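Local coordinates for protein glutathione S-transferase (Sphingobium chungbukense, PDB 6M1T) that binds glutathione and, as a beta-class glutathione S-transferase, probably transfers it to other compounds in detoxification, at residues 10-15 and 192-197; 69-74 and 93-98; 135-140 and 174-179. One frame throughout, in Å; residues are numbered along the deposited sequence.

Overall arrangement
Interactions 1 and 2 join the thioredoxin-like part of this glutathione S-transferase to its helical part, while interaction 3 holds two helices together inside the helical domain. Interaction 1 links the start of helix 12-21, just after the glutathione-binding cysteine, to helix 189-198 near the end of the chain, so the other two fall within the loop it spans. Interaction 2 comes next, pairing helix 66-75 with helix 89-108, and interaction 3 follows, between helices 119-139 and 176-186. Centres of interactions 1 and 2 lie about 17 Å apart, and the two touch where Pro14 packs on Ile69 and Ile73. Interaction 3, its centre about 21 to 22 Å from the others, touches neither.

Interaction 1: residues 10-15 and 192-197; sequences CSLAPH and GAALKA. With GSH (glutathione), chain C.
Swung trans to the main-chain nitrogen (chi1 -167°), the imidazole of His15 reaches the flank of helix 189-198, and Leu12, with a like first torsion of 180°, brings its two methyls up to the same helix. Ala194 lies over one face of the imidazole: its CB is 4.0 Å from the centroid of the His15 ring, almost on the normal, a CH-pi contact. Ala197 comes instead at the edge, with its CB 3.9 Å from His15 CE1. Leu12 divides its branches, CD1 resting on Ala194 CB at 3.9 Å while CD2 meets Leu195 CD1 at 3.8 Å, the two leucines crossing at about a right angle. The first helix of the thioredoxin-like domain is thus packed against a helix near the C-terminus, just after Cys10 of the glutathione site, whose SG lies 3.1 Å from GSH SG2, too long for a disulfide. No hydrogen bond links the two segments, yet His15 ND1 is hydrogen-bonded to Glu198 and NE2 to Arg19. An alanine in place of His15 is likely to leave Glu198 and Arg19 without this partner and open a gap over Ala194. With a carboxylate at one nitrogen and a guanidinium donor at the other, the ring is probably neutral and fixed against flipping.

Interaction 2: residues 69-74 and 93-98; sequences ILLYIA and RLISRL
Ser96 OG has two hydrogen-bond partners: Arg97 NH1 donates to it over 3.1 Å at 161°, and it also bonds to the main-chain O of Thr64 of the second subunit. The hydroxyl lies close to the guanidinium plane of Arg97, at the edge of that group, so neighbouring residues of one helix share a polar face toward the partner chain. The opposing helix is met by another face of 93-98, and that meeting is wholly apolar, without a hydrogen bond across it.

Leu71 carries most of it. Its CB does not head for helix 89-108, but a first torsion of -110°, well away from the usual staggered positions, brings both methyls round. Leu71 CD1 touches Leu94 CD2 at 3.7 Å, the two side chains sliding past each other in opposite directions. The second branch is shared: Leu71 CD2 sits 3.6 Å from Leu98 CD1 and 3.9 Å from Ile95 CG1, the isoleucine crossing it nearly at right angles. Leu70 adds a looser touch, its CD1 4.3 Å from Leu98 CD2. The short helical segments run roughly antiparallel, 141° between their directions, with axes 11.6 Å apart at closest, a wide spacing bridged by the ends of branched side chains.

Helix 153-162 closes one flank, Tyr157 packing on both Leu70 and Leu98, while Ala83 of a loop rests on Leu71 and Leu94. Elsewhere Ile73 leans on Ala17 and Leu18 of helix 12-21, and Ile69 on Leu55 of strand 54-56. Ile95 additionally packs on Leu71 of the second subunit, so this junction between a helix of the thioredoxin-like domain and the helical domain runs straight into the dimer interface.

Interaction 3: residues 135-140 and 174-179; sequences ALDKEL and AYPNLG. With CYS (cysteine), chain D.
Asp137 and the start of helix 176-186 are clasped by hydrogen bonds to both carboxylate and main chain. Leu178 N gives the straighter bond to the carboxylate, 3.1 Å from Asp137 OD1 at 150°, arriving nearly along the C-O direction; Asn177 N adds a weak one to Asp137 OD1 at 3.0 Å. The side-chain amide of Asn177 donates as well, this time to the main chain: its ND2 reaches Asp137 O over 3.0 Å at 164°, from well above the carbonyl plane rather than along a lone pair, although the oxygen lies in the plane of the amide itself. Carboxylate and amide planes are only 2° apart, and Asp137 OD2, near ND2, is poorly angled for a bond.

Asp137 extends its carboxylate trans to its own nitrogen, which carries OD1 to amides at the first turn of the helix. Of two N-H groups that have no helical acceptor ahead of them, that of Leu178 is thereby satisfied and that of Asn177 only weakly met, and the positive end of the helix would probably favour the ionised acid.

Around this polar centre, CD1 of Tyr175 brings the ring edge to 4.1 Å from Asp137 CB, while Ala174 CB lies over one face of the same ring. Leu178 turns inward, its CD2 3.8 Å from Leu140 CD1 and 4.0 Å from Leu136 CB, crossing Leu140 at about a right angle. Leu158 and Leu162 of helix 153-162 continue this apolar layer.

Leu178 O is also 3.5 Å from SG of a bound cysteine, whose pocket is completed by Gly179, Leu162, Met172 and Cys182. An acid from one helix meeting amides at the amino end of another thus joins helices 119-139 and 176-186 in the all-helical C-terminal domain of the glutathione S-transferase fold.

Interaction 1: residues 10-15 and 192-197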
loop_
_atom_site.group_PDB
_atom_site.type_symbol
_atom_site.label_atom_id
_atom_site.label_comp_id
_atom_site.label_asym_id
_atom_site.label_seq_id
_atom_site.Cartn_x
_atom_site.Cartn_y
_atom_site.Cartn_z
ATOM N N CYS A 10 -0.198 5.429 -13.113
ATOM C CA CYS A 10 0.144 5.902 -11.749
ATOM C C CYS A 10 1.622 6.326 -11.708
ATOM O O CYS A 10 2.010 7.087 -10.745
ATOM C CB CYS A 10 -0.197 4.860 -10.697
ATOM S SG CYS A 10 0.732 3.362 -11.076
ATOM N N SER A 11 2.428 5.968 -12.723
ATOM C CA SER A 11 3.821 6.476 -12.912
ATOM C C SER A 11 3.903 8.003 -13.080
ATOM O O SER A 11 5.024 8.580 -12.837
ATOM C CB SER A 11 4.532 5.767 -14.056
ATOM O OG SER A 11 3.740 5.732 -15.221
ATOM N N LEU A 12 2.812 8.658 -13.489
ATOM C CA LEU A 12 2.791 10.152 -13.534
ATOM C C LEU A 12 3.164 10.720 -12.159
ATOM O O LEU A 12 3.765 11.781 -12.105
ATOM C CB LEU A 12 1.429 10.608 -14.041
ATOM C CG LEU A 12 1.190 12.109 -14.164
ATOM C CD1 LEU A 12 2.174 12.783 -15.122
ATOM C CD2 LEU A 12 -0.228 12.335 -14.631
ATOM N N ALA A 13 2.850 10.029 -11.054
ATOM C CA ALA A 13 3.062 10.586 -9.708
ATOM C C ALA A 13 4.552 10.819 -9.447
ATOM O O ALA A 13 4.965 11.973 -9.196
ATOM C CB ALA A 13 2.409 9.742 -8.640
ATOM N N PRO A 14 5.417 9.788 -9.561
ATOM C CA PRO A 14 6.846 10.012 -9.416
ATOM C C PRO A 14 7.412 10.929 -10.517
ATOM O O PRO A 14 8.397 11.643 -10.234
ATOM C CB PRO A 14 7.476 8.604 -9.369
ATOM C CG PRO A 14 6.413 7.724 -9.929
ATOM C CD PRO A 14 5.070 8.364 -9.612
ATOM N N HIS A 15 6.828 10.918 -11.717
ATOM C CA HIS A 15 7.216 11.887 -12.790
ATOM C C HIS A 15 7.080 13.320 -12.243
ATOM O O HIS A 15 8.059 14.113 -12.331
ATOM C CB HIS A 15 6.365 11.660 -14.051
ATOM C CG HIS A 15 6.868 12.349 -15.277
ATOM N ND1 HIS A 15 6.280 12.166 -16.521
ATOM C CD2 HIS A 15 7.929 13.151 -15.472
ATOM C CE1 HIS A 15 6.916 12.920 -17.418
ATOM N NE2 HIS A 15 7.965 13.494 -16.807
ATOM N N GLY A 192 2.149 20.856 -14.887
ATOM C CA GLY A 192 1.954 21.160 -16.320
ATOM C C GLY A 192 3.039 20.561 -17.191
ATOM O O GLY A 192 2.702 19.959 -18.234
ATOM N N ALA A 193 4.303 20.665 -16.763
ATOM C CA ALA A 193 5.470 20.114 -17.507
ATOM C C ALA A 193 5.367 18.582 -17.627
ATOM O O ALA A 193 5.613 18.059 -18.725
ATOM C CB ALA A 193 6.751 20.520 -16.812
ATOM N N ALA A 194 5.022 17.862 -16.539
ATOM C CA ALA A 194 4.833 16.378 -16.608
ATOM C C ALA A 194 3.647 16.045 -17.515
ATOM O O ALA A 194 3.775 15.166 -18.367
ATOM C CB ALA A 194 4.657 15.751 -15.248
ATOM N N LEU A 195 2.539 16.782 -17.391
ATOM C CA LEU A 195 1.330 16.525 -18.220
ATOM C C LEU A 195 1.745 16.689 -19.685
ATOM O O LEU A 195 1.395 15.844 -20.505
ATOM C CB LEU A 195 0.209 17.508 -17.837
ATOM C CG LEU A 195 -0.907 17.093 -16.877
ATOM C CD1 LEU A 195 -0.643 15.831 -16.066
ATOM C CD2 LEU A 195 -1.246 18.247 -15.945
ATOM N N LYS A 196 2.520 17.732 -20.014
ATOM C CA LYS A 196 2.945 18.023 -21.401
ATOM C C LYS A 196 3.928 16.947 -21.865
ATOM O O LYS A 196 3.716 16.404 -22.970
ATOM C CB LYS A 196 3.520 19.451 -21.523
ATOM C CG LYS A 196 3.766 19.915 -22.956
ATOM C CD LYS A 196 3.944 21.414 -23.131
ATOM C CE LYS A 196 4.171 21.841 -24.573
ATOM N NZ LYS A 196 4.911 23.133 -24.658
ATOM N N ALA A 197 4.963 16.615 -21.078
ATOM C CA ALA A 197 5.965 15.588 -21.459
ATOM C C ALA A 197 5.308 14.221 -21.742
ATOM O O ALA A 197 5.885 13.458 -22.545
ATOM C CB ALA A 197 7.041 15.465 -20.392
HETATM N N1 GSH C . 1.284 -1.476 -6.372
HETATM C CA1 GSH C . 1.961 -0.863 -7.529
HETATM C C1 GSH C . 2.486 0.529 -7.152
HETATM O O11 GSH C . 1.902 1.098 -6.221
HETATM O O12 GSH C . 3.472 0.980 -7.829
HETATM C CB1 GSH C . 0.948 -0.786 -8.675
HETATM C CG1 GSH C . 1.549 -0.493 -10.023
HETATM C CD1 GSH C . 0.485 -0.654 -11.108
HETATM O OE1 GSH C . -0.540 -1.329 -10.950
HETATM N N2 GSH C . 0.761 -0.065 -12.264
HETATM C CA2 GSH C . -0.050 -0.136 -13.463
HETATM C C2 GSH C . 0.538 -1.093 -14.485
HETATM O O2 GSH C . 1.735 -1.029 -14.770
HETATM C CB2 GSH C . -0.252 1.244 -14.087
HETATM S SG2 GSH C . -1.364 2.323 -13.131
HETATM N N3 GSH C . -0.280 -2.015 -14.960
HETATM C CA3 GSH C . 0.123 -2.970 -15.963
HETATM C C3 GSH C . -0.144 -4.418 -15.543
HETATM O O31 GSH C . -0.459 -4.629 -14.354
HETATM O O32 GSH C . -0.000 -5.300 -16.416
#

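Interaction 2: residues 69-74 and 93-98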
loop_
_atom_site.group_PDB
_atom_site.type_symbol
_atom_site.label_atom_id
_atom_site.label_comp_id
_atom_site.label_asym_id
_atom_site.label_seq_id
_atom_site.Cartn_x
_atom_site.Cartn_y
_atom_site.Cartn_z
ATOM N N ILE A 69 8.910 4.640 -3.941
ATOM C CA ILE A 69 9.536 5.510 -4.968
ATOM C C ILE A 69 9.324 6.954 -4.569
ATOM O O ILE A 69 10.281 7.698 -4.608
ATOM C CB ILE A 69 8.987 5.187 -6.374
ATOM C CG1 ILE A 69 9.483 3.801 -6.787
ATOM C CG2 ILE A 69 9.392 6.264 -7.375
ATOM C CD1 ILE A 69 8.840 3.214 -8.017
ATOM N N LEU A 70 8.100 7.297 -4.217
ATOM C CA LEU A 70 7.701 8.680 -3.908
ATOM C C LEU A 70 8.458 9.154 -2.666
ATOM O O LEU A 70 9.011 10.280 -2.690
ATOM C CB LEU A 70 6.188 8.730 -3.737
ATOM C CG LEU A 70 5.380 8.674 -5.056
ATOM C CD1 LEU A 70 3.912 8.502 -4.736
ATOM C CD2 LEU A 70 5.627 9.918 -5.902
ATOM N N LEU A 71 8.522 8.331 -1.629
ATOM C CA LEU A 71 9.316 8.700 -0.415
ATOM C C LEU A 71 10.794 8.888 -0.765
ATOM O O LEU A 71 11.381 9.874 -0.289
ATOM C CB LEU A 71 9.185 7.634 0.673
ATOM C CG LEU A 71 8.399 7.964 1.942
ATOM C CD1 LEU A 71 8.155 9.446 2.195
ATOM C CD2 LEU A 71 7.084 7.202 1.930
ATOM N N TYR A 72 11.392 7.957 -1.521
ATOM C CA TYR A 72 12.784 8.038 -1.989
ATOM C C TYR A 72 13.001 9.415 -2.624
ATOM O O TYR A 72 14.019 10.133 -2.328
ATOM C CB TYR A 72 13.138 6.906 -2.964
ATOM C CG TYR A 72 14.554 7.019 -3.436
ATOM C CD1 TYR A 72 15.608 6.529 -2.672
ATOM C CD2 TYR A 72 14.860 7.721 -4.590
ATOM C CE1 TYR A 72 16.923 6.700 -3.074
ATOM C CE2 TYR A 72 16.162 7.907 -4.998
ATOM C CZ TYR A 72 17.192 7.371 -4.255
ATOM O OH TYR A 72 18.465 7.564 -4.675
ATOM N N ILE A 73 12.159 9.739 -3.611
ATOM C CA ILE A 73 12.315 10.989 -4.406
ATOM C C ILE A 73 12.227 12.200 -3.455
ATOM O O ILE A 73 13.098 13.067 -3.572
ATOM C CB ILE A 73 11.256 11.091 -5.520
ATOM C CG1 ILE A 73 11.543 10.044 -6.607
ATOM C CG2 ILE A 73 11.173 12.514 -6.063
ATOM C CD1 ILE A 73 10.338 9.691 -7.443
ATOM N N ALA A 74 11.219 12.252 -2.580
ATOM C CA ALA A 74 11.027 13.367 -1.599
ATOM C C ALA A 74 12.279 13.535 -0.739
ATOM O O ALA A 74 12.781 14.693 -0.604
ATOM C CB ALA A 74 9.816 13.141 -0.732
ATOM N N ARG A 93 1.778 9.464 9.117
ATOM C CA ARG A 93 0.465 9.829 8.530
ATOM C C ARG A 93 0.620 9.900 7.005
ATOM O O ARG A 93 -0.326 9.504 6.319
ATOM C CB ARG A 93 -0.097 11.140 9.083
ATOM C CG ARG A 93 -0.255 11.088 10.597
ATOM C CD ARG A 93 -1.264 12.059 11.196
ATOM N NE ARG A 93 -2.666 11.656 11.282
ATOM C CZ ARG A 93 -3.150 10.429 11.542
ATOM N NH1 ARG A 93 -4.457 10.237 11.578
ATOM N NH2 ARG A 93 -2.368 9.384 11.743
ATOM N N LEU A 94 1.784 10.348 6.514
ATOM C CA LEU A 94 2.098 10.362 5.051
ATOM C C LEU A 94 2.134 8.920 4.521
ATOM O O LEU A 94 1.490 8.633 3.511
ATOM C CB LEU A 94 3.456 11.009 4.774
ATOM C CG LEU A 94 3.855 10.924 3.293
ATOM C CD1 LEU A 94 2.788 11.577 2.472
ATOM C CD2 LEU A 94 5.206 11.535 2.980
ATOM N N ILE A 95 2.898 8.048 5.157
ATOM C CA ILE A 95 2.996 6.631 4.703
ATOM C C ILE A 95 1.592 5.996 4.704
ATOM O O ILE A 95 1.250 5.180 3.761
ATOM C CB ILE A 95 4.017 5.904 5.580
ATOM C CG1 ILE A 95 5.411 6.507 5.413
ATOM C CG2 ILE A 95 4.029 4.406 5.303
ATOM C CD1 ILE A 95 6.415 5.980 6.414
ATOM N N SER A 96 0.782 6.325 5.705
ATOM C CA SER A 96 -0.634 5.896 5.843
ATOM C C SER A 96 -1.402 6.331 4.602
ATOM O O SER A 96 -2.072 5.482 3.930
ATOM C CB SER A 96 -1.269 6.455 7.114
ATOM O OG SER A 96 -2.612 6.035 7.248
ATOM N N ARG A 97 -1.294 7.613 4.254
ATOM C CA ARG A 97 -2.032 8.117 3.081
ATOM C C ARG A 97 -1.502 7.402 1.819
ATOM O O ARG A 97 -2.330 7.095 0.951
ATOM C CB ARG A 97 -2.003 9.652 3.015
ATOM C CG ARG A 97 -2.926 10.381 4.002
ATOM C CD ARG A 97 -4.365 9.876 4.138
ATOM N NE ARG A 97 -4.422 8.703 5.016
ATOM C CZ ARG A 97 -5.400 7.780 5.077
ATOM N NH1 ARG A 97 -5.251 6.776 5.909
ATOM N NH2 ARG A 97 -6.509 7.851 4.357
ATOM N N LEU A 98 -0.190 7.204 1.678
ATOM C CA LEU A 98 0.338 6.546 0.444
ATOM C C LEU A 98 -0.175 5.100 0.381
ATOM O O LEU A 98 -0.504 4.648 -0.760
ATOM C CB LEU A 98 1.863 6.623 0.402
ATOM C CG LEU A 98 2.457 8.049 0.372
ATOM C CD1 LEU A 98 3.959 7.963 0.426
ATOM C CD2 LEU A 98 1.970 8.823 -0.867
#

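Interaction 3: residues 135-140 and 174-179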
loop_
_atom_site.group_PDB
_atom_site.type_symbol
_atom_site.label_atom_id
_atom_site.label_comp_id
_atom_site.label_asym_id
_atom_site.label_seq_id
_atom_site.Cartn_x
_atom_site.Cartn_y
_atom_site.Cartn_z
ATOM N N ALA A 135 -15.760 10.526 0.348
ATOM C CA ALA A 135 -14.991 10.672 1.603
ATOM C C ALA A 135 -13.789 11.592 1.384
ATOM O O ALA A 135 -13.437 12.365 2.303
ATOM C CB ALA A 135 -14.543 9.337 2.131
ATOM N N LEU A 136 -13.103 11.440 0.252
ATOM C CA LEU A 136 -11.967 12.328 -0.087
ATOM C C LEU A 136 -12.497 13.764 -0.224
ATOM O O LEU A 136 -11.795 14.667 0.292
ATOM C CB LEU A 136 -11.300 11.827 -1.366
ATOM C CG LEU A 136 -10.467 10.557 -1.155
ATOM C CD1 LEU A 136 -10.197 9.878 -2.488
ATOM C CD2 LEU A 136 -9.192 10.855 -0.379
ATOM N N ASP A 137 -13.641 13.952 -0.892
ATOM C CA ASP A 137 -14.283 15.282 -1.051
ATOM C C ASP A 137 -14.480 15.976 0.319
ATOM O O ASP A 137 -14.058 17.137 0.434
ATOM C CB ASP A 137 -15.578 15.211 -1.860
ATOM C CG ASP A 137 -16.007 16.596 -2.305
ATOM O OD1 ASP A 137 -15.289 17.183 -3.142
ATOM O OD2 ASP A 137 -17.013 17.088 -1.791
ATOM N N LYS A 138 -15.055 15.313 1.328
ATOM C CA LYS A 138 -15.305 15.903 2.673
ATOM C C LYS A 138 -13.982 16.063 3.431
ATOM O O LYS A 138 -13.830 17.039 4.221
ATOM C CB LYS A 138 -16.274 15.045 3.501
ATOM C CG LYS A 138 -16.883 15.776 4.694
ATOM N N GLU A 139 -13.042 15.126 3.263
ATOM C CA GLU A 139 -11.736 15.244 3.962
ATOM C C GLU A 139 -11.059 16.553 3.545
ATOM O O GLU A 139 -10.415 17.176 4.415
ATOM C CB GLU A 139 -10.816 14.060 3.664
ATOM C CG GLU A 139 -9.708 13.897 4.691
ATOM C CD GLU A 139 -8.771 12.750 4.359
ATOM O OE1 GLU A 139 -9.255 11.766 3.751
ATOM O OE2 GLU A 139 -7.573 12.851 4.689
ATOM N N LEU A 140 -11.131 16.895 2.250
ATOM C CA LEU A 140 -10.379 18.024 1.628
ATOM C C LEU A 140 -11.249 19.293 1.616
ATOM O O LEU A 140 -10.758 20.328 1.138
ATOM C CB LEU A 140 -9.893 17.634 0.220
ATOM C CG LEU A 140 -8.671 16.709 0.230
ATOM C CD1 LEU A 140 -8.426 16.074 -1.129
ATOM C CD2 LEU A 140 -7.429 17.460 0.701
ATOM N N ALA A 174 -19.776 16.206 -8.996
ATOM C CA ALA A 174 -20.300 15.833 -7.662
ATOM C C ALA A 174 -19.290 16.111 -6.540
ATOM O O ALA A 174 -19.708 16.069 -5.376
ATOM C CB ALA A 174 -20.740 14.390 -7.661
ATOM N N TYR A 175 -18.004 16.363 -6.823
ATOM C CA TYR A 175 -16.938 16.428 -5.782
ATOM C C TYR A 175 -16.201 17.758 -5.900
ATOM O O TYR A 175 -15.035 17.799 -6.279
ATOM C CB TYR A 175 -16.036 15.188 -5.900
ATOM C CG TYR A 175 -16.816 13.905 -6.078
ATOM C CD1 TYR A 175 -17.515 13.354 -5.012
ATOM C CD2 TYR A 175 -16.917 13.278 -7.311
ATOM C CE1 TYR A 175 -18.251 12.186 -5.149
ATOM C CE2 TYR A 175 -17.675 12.124 -7.471
ATOM C CZ TYR A 175 -18.355 11.585 -6.392
ATOM O OH TYR A 175 -19.092 10.432 -6.497
ATOM N N PRO A 176 -16.833 18.911 -5.563
ATOM C CA PRO A 176 -16.272 20.200 -5.956
ATOM C C PRO A 176 -15.031 20.555 -5.132
ATOM O O PRO A 176 -14.267 21.327 -5.604
ATOM C CB PRO A 176 -17.450 21.172 -5.681
ATOM C CG PRO A 176 -18.152 20.555 -4.506
ATOM C CD PRO A 176 -18.070 19.054 -4.774
ATOM N N ASN A 177 -14.848 19.991 -3.940
ATOM C CA ASN A 177 -13.614 20.186 -3.141
ATOM C C ASN A 177 -12.459 19.457 -3.864
ATOM O O ASN A 177 -11.362 20.018 -3.907
ATOM C CB ASN A 177 -13.769 19.747 -1.681
ATOM C CG ASN A 177 -15.024 20.335 -1.061
ATOM O OD1 ASN A 177 -15.426 21.441 -1.440
ATOM N ND2 ASN A 177 -15.652 19.600 -0.149
ATOM N N LEU A 178 -12.727 18.301 -4.471
ATOM C CA LEU A 178 -11.707 17.568 -5.282
ATOM C C LEU A 178 -11.373 18.400 -6.518
ATOM O O LEU A 178 -10.191 18.658 -6.685
ATOM C CB LEU A 178 -12.219 16.172 -5.639
ATOM C CG LEU A 178 -12.460 15.256 -4.439
ATOM C CD1 LEU A 178 -12.769 13.857 -4.905
ATOM C CD2 LEU A 178 -11.277 15.221 -3.488
ATOM N N GLY A 179 -12.395 18.899 -7.249
ATOM C CA GLY A 179 -12.271 19.858 -8.367
ATOM C C GLY A 179 -11.307 20.993 -8.061
ATOM O O GLY A 179 -10.344 21.199 -8.827
HETATM N N CYS D . -10.682 16.983 -13.633
HETATM C CA CYS D . -10.782 17.320 -12.179
HETATM C C CYS D . -10.388 18.788 -11.953
HETATM O O CYS D . -9.389 19.226 -12.579
HETATM C CB CYS D . -9.921 16.361 -11.360
HETATM S SG CYS D . -10.007 16.592 -9.558
#